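Local coordinates for coronin (Toxoplasma gondii, PDB 4OZU), which probably binds actin filaments and is represented here by its N-terminal WD40 beta-propeller domain, at residues A211-W223 / V234-A248. Numbering follows the deposited sequence. Where two conformers were deposited one is given.
Sequences ACHDGSKACKCTW and VFTTGFGKMQEREMA
Both ring nitrogens of His213 find partners on 234-248. ND1 donates to Glu246 OE2 at 2.9 Å, in the ring plane and nearly straight (N-H...O angle 178°). The oxygen uses its anti lone pair, and carboxylate and imidazole planes stand 59° apart. At the other end of the ring, NE2 lies 2.8 Å from Thr236 OG1, a hydrogen bond in which either may be the donor. These two bonds fix the ring's rotation, while Gly238, lacking a side chain, lets its CA lie over one face as a CH-pi contact, 3.9 Å from the His213 ring centroid. The histidine side chain already leaves the backbone toward 234-248, and CG beside the backbone N (chi1 -60°) sets the ring between Thr236 and Glu246. Glu246 OE2 also takes bonds from His261 NE2 and from a water held by Asp214 N; Thr236 OG1 also accepts one from Trp250 NE1.

Further out, Gly215 N donates to Phe239 O (2.7 Å) from above the carbonyl plane rather than on a lone pair, and a water links Phe239 N to Lys217 O. Lys217 CB makes a CH-pi contact over one face of the Phe239 ring, 3.7 Å from its centroid. Lys217 N is buried without a partner.

Strands 220-223 and 234-239 run antiparallel, their axes approaching to 4.7 Å; Lys220-Thr237 and Thr222-Phe235 are hydrogen-bonded pairs. Val234 CG2 sits over one face of Trp223, 3.4 Å from its six-membered ring centroid. Trp250, Thr236, His213 and a carboxylate form the WD40 structural tetrad, Glu246 on strand 245-251 probably replacing the usual aspartate of the turn between the blade's second and third strands.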
loop_
_atom_site.group_PDB
_atom_site.type_symbol
_atom_site.label_atom_id
_atom_site.label_comp_id
_atom_site.label_asym_id
_atom_site.label_seq_id
_atom_site.Cartn_x
_atom_site.Cartn_y
_atom_site.Cartn_z
ATOM N N ALA A 211 -21.929 -6.920 0.136
ATOM C CA ALA A 211 -21.280 -8.143 0.577
ATOM C C ALA A 211 -20.324 -8.578 -0.526
ATOM O O ALA A 211 -20.769 -8.929 -1.616
ATOM C CB ALA A 211 -22.312 -9.222 0.870
ATOM N N CYS A 212 -19.019 -8.542 -0.265
ATOM C CA CYS A 212 -18.055 -8.744 -1.348
ATOM C C CYS A 212 -17.589 -10.192 -1.491
ATOM O O CYS A 212 -17.319 -10.627 -2.609
ATOM C CB CYS A 212 -16.850 -7.816 -1.169
ATOM S SG CYS A 212 -15.923 -8.008 0.365
ATOM N N HIS A 213 -17.502 -10.931 -0.381
ATOM C CA HIS A 213 -17.169 -12.354 -0.419
ATOM C C HIS A 213 -17.885 -13.097 0.707
ATOM O O HIS A 213 -18.155 -12.520 1.756
ATOM C CB HIS A 213 -15.651 -12.542 -0.340
ATOM C CG HIS A 213 -14.915 -11.879 -1.462
ATOM N ND1 HIS A 213 -14.751 -12.473 -2.695
ATOM C CD2 HIS A 213 -14.322 -10.666 -1.546
ATOM C CE1 HIS A 213 -14.086 -11.654 -3.490
ATOM N NE2 HIS A 213 -13.810 -10.551 -2.815
ATOM N N ASP A 214 -18.209 -14.367 0.477
ATOM C CA ASP A 214 -19.149 -15.083 1.342
ATOM C C ASP A 214 -18.472 -15.967 2.382
ATOM O O ASP A 214 -19.124 -16.428 3.323
ATOM C CB ASP A 214 -20.099 -15.935 0.495
ATOM C CG ASP A 214 -20.977 -15.097 -0.417
ATOM O OD1 ASP A 214 -21.231 -13.919 -0.084
ATOM O OD2 ASP A 214 -21.409 -15.612 -1.469
ATOM N N GLY A 215 -17.176 -16.210 2.217
ATOM C CA GLY A 215 -16.409 -16.969 3.194
ATOM C C GLY A 215 -16.198 -16.167 4.465
ATOM O O GLY A 215 -16.606 -15.011 4.543
ATOM N N SER A 216 -15.555 -16.772 5.460
ATOM C CA SER A 216 -15.431 -16.155 6.780
ATOM C C SER A 216 -14.168 -15.314 6.947
ATOM O O SER A 216 -14.193 -14.284 7.620
ATOM C CB SER A 216 -15.461 -17.235 7.867
ATOM O OG SER A 216 -16.680 -17.953 7.835
ATOM N N LYS A 217 -13.067 -15.746 6.341
ATOM C CA LYS A 217 -11.785 -15.084 6.559
ATOM C C LYS A 217 -11.737 -13.703 5.903
ATOM O O LYS A 217 -12.684 -13.285 5.237
ATOM C CB LYS A 217 -10.641 -15.965 6.054
ATOM C CG LYS A 217 -10.409 -17.203 6.927
ATOM C CD LYS A 217 -9.073 -17.867 6.624
ATOM C CE LYS A 217 -9.253 -19.232 5.978
ATOM N NZ LYS A 217 -7.965 -19.976 5.890
ATOM N N ALA A 218 -10.624 -13.003 6.101
ATOM C CA ALA A 218 -10.561 -11.566 5.851
ATOM C C ALA A 218 -10.533 -11.172 4.379
ATOM O O ALA A 218 -9.735 -11.701 3.595
ATOM C CB ALA A 218 -9.337 -10.981 6.546
ATOM N N CYS A 219 -11.412 -10.230 4.029
ATOM C CA CYS A 219 -11.406 -9.583 2.720
ATOM C C CYS A 219 -10.485 -8.368 2.740
ATOM O O CYS A 219 -10.334 -7.717 3.776
ATOM C CB CYS A 219 -12.820 -9.152 2.320
ATOM S SG CYS A 219 -14.031 -10.479 2.346
ATOM N N LYS A 220 -9.859 -8.075 1.602
ATOM C CA LYS A 220 -8.960 -6.931 1.493
ATOM C C LYS A 220 -9.300 -6.208 0.206
ATOM O O LYS A 220 -9.730 -6.840 -0.749
ATOM C CB LYS A 220 -7.493 -7.379 1.484
ATOM C CG LYS A 220 -7.051 -8.175 2.703
ATOM C CD LYS A 220 -6.763 -7.274 3.893
ATOM C CE LYS A 220 -6.390 -8.090 5.119
ATOM N NZ LYS A 220 -6.020 -7.249 6.300
ATOM N N CYS A 221 -9.107 -4.895 0.167
ATOM C CA CYS A 221 -9.409 -4.149 -1.044
ATOM C C CYS A 221 -8.300 -3.187 -1.429
ATOM O O CYS A 221 -7.405 -2.890 -0.646
ATOM C CB CYS A 221 -10.718 -3.371 -0.896
ATOM S SG CYS A 221 -10.605 -1.867 0.135
ATOM N N THR A 222 -8.365 -2.745 -2.676
ATOM C CA THR A 222 -7.614 -1.594 -3.134
ATOM C C THR A 222 -8.354 -1.019 -4.341
ATOM O O THR A 222 -9.183 -1.698 -4.946
ATOM C CB THR A 222 -6.170 -1.954 -3.495
ATOM O OG1 THR A 222 -5.392 -0.755 -3.606
ATOM C CG2 THR A 222 -6.113 -2.736 -4.789
ATOM N N TRP A 223 -8.060 0.226 -4.691
ATOM C CA TRP A 223 -8.686 0.845 -5.845
ATOM C C TRP A 223 -7.936 0.476 -7.113
ATOM O O TRP A 223 -6.722 0.285 -7.081
ATOM C CB TRP A 223 -8.728 2.360 -5.681
ATOM C CG TRP A 223 -9.728 2.791 -4.685
ATOM C CD1 TRP A 223 -9.577 2.805 -3.336
ATOM C CD2 TRP A 223 -11.049 3.279 -4.953
ATOM N NE1 TRP A 223 -10.724 3.274 -2.734
ATOM C CE2 TRP A 223 -11.644 3.569 -3.707
ATOM C CE3 TRP A 223 -11.785 3.501 -6.119
ATOM C CZ2 TRP A 223 -12.936 4.070 -3.596
ATOM C CZ3 TRP A 223 -13.075 3.998 -6.003
ATOM C CH2 TRP A 223 -13.634 4.275 -4.751
ATOM N N VAL A 234 -13.078 -0.717 -7.888
ATOM C CA VAL A 234 -12.410 -1.223 -6.695
ATOM C C VAL A 234 -12.196 -2.717 -6.860
ATOM O O VAL A 234 -13.013 -3.394 -7.480
ATOM C CB VAL A 234 -13.238 -0.961 -5.415
ATOM C CG1 VAL A 234 -12.598 -1.634 -4.195
ATOM C CG2 VAL A 234 -13.377 0.518 -5.177
ATOM N N PHE A 235 -11.094 -3.213 -6.306
ATOM C CA PHE A 235 -10.714 -4.627 -6.392
ATOM C C PHE A 235 -10.723 -5.245 -5.004
ATOM O O PHE A 235 -10.186 -4.646 -4.084
ATOM C CB PHE A 235 -9.318 -4.764 -6.997
ATOM C CG PHE A 235 -8.841 -6.190 -7.137
ATOM C CD1 PHE A 235 -9.257 -6.973 -8.201
ATOM C CD2 PHE A 235 -7.953 -6.734 -6.218
ATOM C CE1 PHE A 235 -8.806 -8.272 -8.344
ATOM C CE2 PHE A 235 -7.506 -8.034 -6.354
ATOM C CZ PHE A 235 -7.931 -8.801 -7.422
ATOM N N THR A 236 -11.320 -6.427 -4.847
ATOM C CA THR A 236 -11.268 -7.128 -3.563
ATOM C C THR A 236 -10.723 -8.530 -3.707
ATOM O O THR A 236 -10.870 -9.161 -4.756
ATOM C CB THR A 236 -12.659 -7.238 -2.882
ATOM O OG1 THR A 236 -13.563 -7.944 -3.740
ATOM C CG2 THR A 236 -13.221 -5.872 -2.559
ATOM N N THR A 237 -10.075 -8.988 -2.638
ATOM C CA THR A 237 -9.753 -10.394 -2.438
ATOM C C THR A 237 -10.539 -10.881 -1.245
ATOM O O THR A 237 -10.884 -10.099 -0.364
ATOM C CB THR A 237 -8.266 -10.635 -2.154
ATOM O OG1 THR A 237 -7.931 -10.043 -0.892
ATOM C CG2 THR A 237 -7.395 -10.047 -3.247
ATOM N N GLY A 238 -10.791 -12.174 -1.196
ATOM C CA GLY A 238 -11.514 -12.738 -0.083
ATOM C C GLY A 238 -11.664 -14.225 -0.259
ATOM O O GLY A 238 -10.905 -14.857 -0.999
ATOM N N PHE A 239 -12.649 -14.781 0.428
ATOM C CA PHE A 239 -12.848 -16.217 0.433
ATOM C C PHE A 239 -14.276 -16.559 0.030
ATOM O O PHE A 239 -15.226 -15.862 0.405
ATOM C CB PHE A 239 -12.516 -16.784 1.812
ATOM C CG PHE A 239 -11.069 -16.621 2.196
ATOM C CD1 PHE A 239 -10.580 -15.388 2.595
ATOM C CD2 PHE A 239 -10.199 -17.698 2.146
ATOM C CE1 PHE A 239 -9.246 -15.231 2.943
ATOM C CE2 PHE A 239 -8.865 -17.551 2.500
ATOM C CZ PHE A 239 -8.389 -16.317 2.897
ATOM N N GLY A 240 -14.420 -17.618 -0.757
ATOM C CA GLY A 240 -15.729 -18.105 -1.146
ATOM C C GLY A 240 -16.359 -18.929 -0.040
ATOM O O GLY A 240 -15.750 -19.139 1.016
ATOM N N LYS A 241 -17.573 -19.412 -0.291
ATOM C CA LYS A 241 -18.321 -20.189 0.694
ATOM C C LYS A 241 -17.567 -21.451 1.102
ATOM O O LYS A 241 -17.752 -21.964 2.206
ATOM C CB LYS A 241 -19.700 -20.562 0.140
ATOM C CG LYS A 241 -20.835 -20.437 1.145
ATOM C CD LYS A 241 -22.067 -19.785 0.527
ATOM C CE LYS A 241 -22.734 -20.687 -0.501
ATOM N NZ LYS A 241 -23.906 -20.028 -1.143
ATOM N N MET A 242 -16.720 -21.947 0.205
ATOM C CA MET A 242 -15.924 -23.139 0.472
ATOM C C MET A 242 -14.509 -22.769 0.914
ATOM O O MET A 242 -13.607 -23.605 0.901
ATOM C CB MET A 242 -15.886 -24.027 -0.771
ATOM C CG MET A 242 -17.268 -24.534 -1.172
ATOM S SD MET A 242 -17.243 -25.777 -2.473
ATOM C CE MET A 242 -16.514 -24.852 -3.821
ATOM N N GLN A 243 -14.341 -21.510 1.311
ATOM C CA GLN A 243 -13.071 -20.985 1.820
ATOM C C GLN A 243 -11.938 -21.007 0.793
ATOM O O GLN A 243 -10.764 -20.962 1.162
ATOM C CB GLN A 243 -12.643 -21.757 3.074
ATOM C CG GLN A 243 -13.617 -21.618 4.234
ATOM C CD GLN A 243 -13.583 -20.235 4.863
ATOM O OE1 GLN A 243 -12.866 -19.347 4.403
ATOM N NE2 GLN A 243 -14.358 -20.050 5.923
ATOM N N GLU A 244 -12.283 -21.054 -0.491
ATOM C CA GLU A 244 -11.283 -20.885 -1.540
ATOM C C GLU A 244 -10.965 -19.399 -1.686
ATOM O O GLU A 244 -11.818 -18.559 -1.416
ATOM C CB GLU A 244 -11.763 -21.471 -2.874
ATOM C CG GLU A 244 -12.856 -20.685 -3.609
ATOM C CD GLU A 244 -14.262 -21.067 -3.173
ATOM O OE1 GLU A 244 -14.498 -21.215 -1.954
ATOM O OE2 GLU A 244 -15.134 -21.225 -4.057
ATOM N N ARG A 245 -9.749 -19.069 -2.109
ATOM C CA ARG A 245 -9.385 -17.666 -2.298
ATOM C C ARG A 245 -9.863 -17.187 -3.664
ATOM O O ARG A 245 -9.705 -17.874 -4.672
ATOM C CB ARG A 245 -7.872 -17.460 -2.141
ATOM C CG ARG A 245 -7.364 -17.899 -0.766
ATOM C CD ARG A 245 -6.010 -17.309 -0.391
ATOM N NE ARG A 245 -4.927 -17.797 -1.236
ATOM C CZ ARG A 245 -3.637 -17.636 -0.963
ATOM N NH1 ARG A 245 -3.264 -17.001 0.143
ATOM N NH2 ARG A 245 -2.718 -18.121 -1.788
ATOM N N GLU A 246 -10.470 -16.007 -3.676
ATOM C CA GLU A 246 -11.078 -15.472 -4.882
ATOM C C GLU A 246 -10.954 -13.958 -4.923
ATOM O O GLU A 246 -10.496 -13.335 -3.969
ATOM C CB GLU A 246 -12.547 -15.879 -4.957
ATOM C CG GLU A 246 -13.340 -15.466 -3.736
ATOM C CD GLU A 246 -14.790 -15.892 -3.809
ATOM O OE1 GLU A 246 -15.061 -17.001 -4.316
ATOM O OE2 GLU A 246 -15.659 -15.110 -3.369
ATOM N N MET A 247 -11.385 -13.363 -6.025
ATOM C CA MET A 247 -11.271 -11.926 -6.198
ATOM C C MET A 247 -12.446 -11.386 -6.986
ATOM O O MET A 247 -13.148 -12.134 -7.668
ATOM C CB MET A 247 -9.972 -11.572 -6.913
ATOM C CG MET A 247 -9.849 -12.222 -8.269
ATOM S SD MET A 247 -8.239 -11.961 -9.032
ATOM C CE MET A 247 -8.361 -13.054 -10.446
ATOM N N ALA A 248 -12.642 -10.078 -6.892
ATOM C CA ALA A 248 -13.729 -9.420 -7.592
ATOM C C ALA A 248 -13.357 -7.996 -7.957
ATOM O O ALA A 248 -12.585 -7.342 -7.254
ATOM C CB ALA A 248 -14.989 -9.433 -6.752
HETATM O O HOH W 1 -17.969 -15.355 -2.240
HETATM O O HOH W 2 -21.517 -18.021 -2.647
HETATM O O HOH W 3 -13.718 -13.432 2.544
HETATM O O HOH W 4 -8.898 -21.162 3.340
HETATM O O HOH W 5 -8.141 -11.881 1.158
#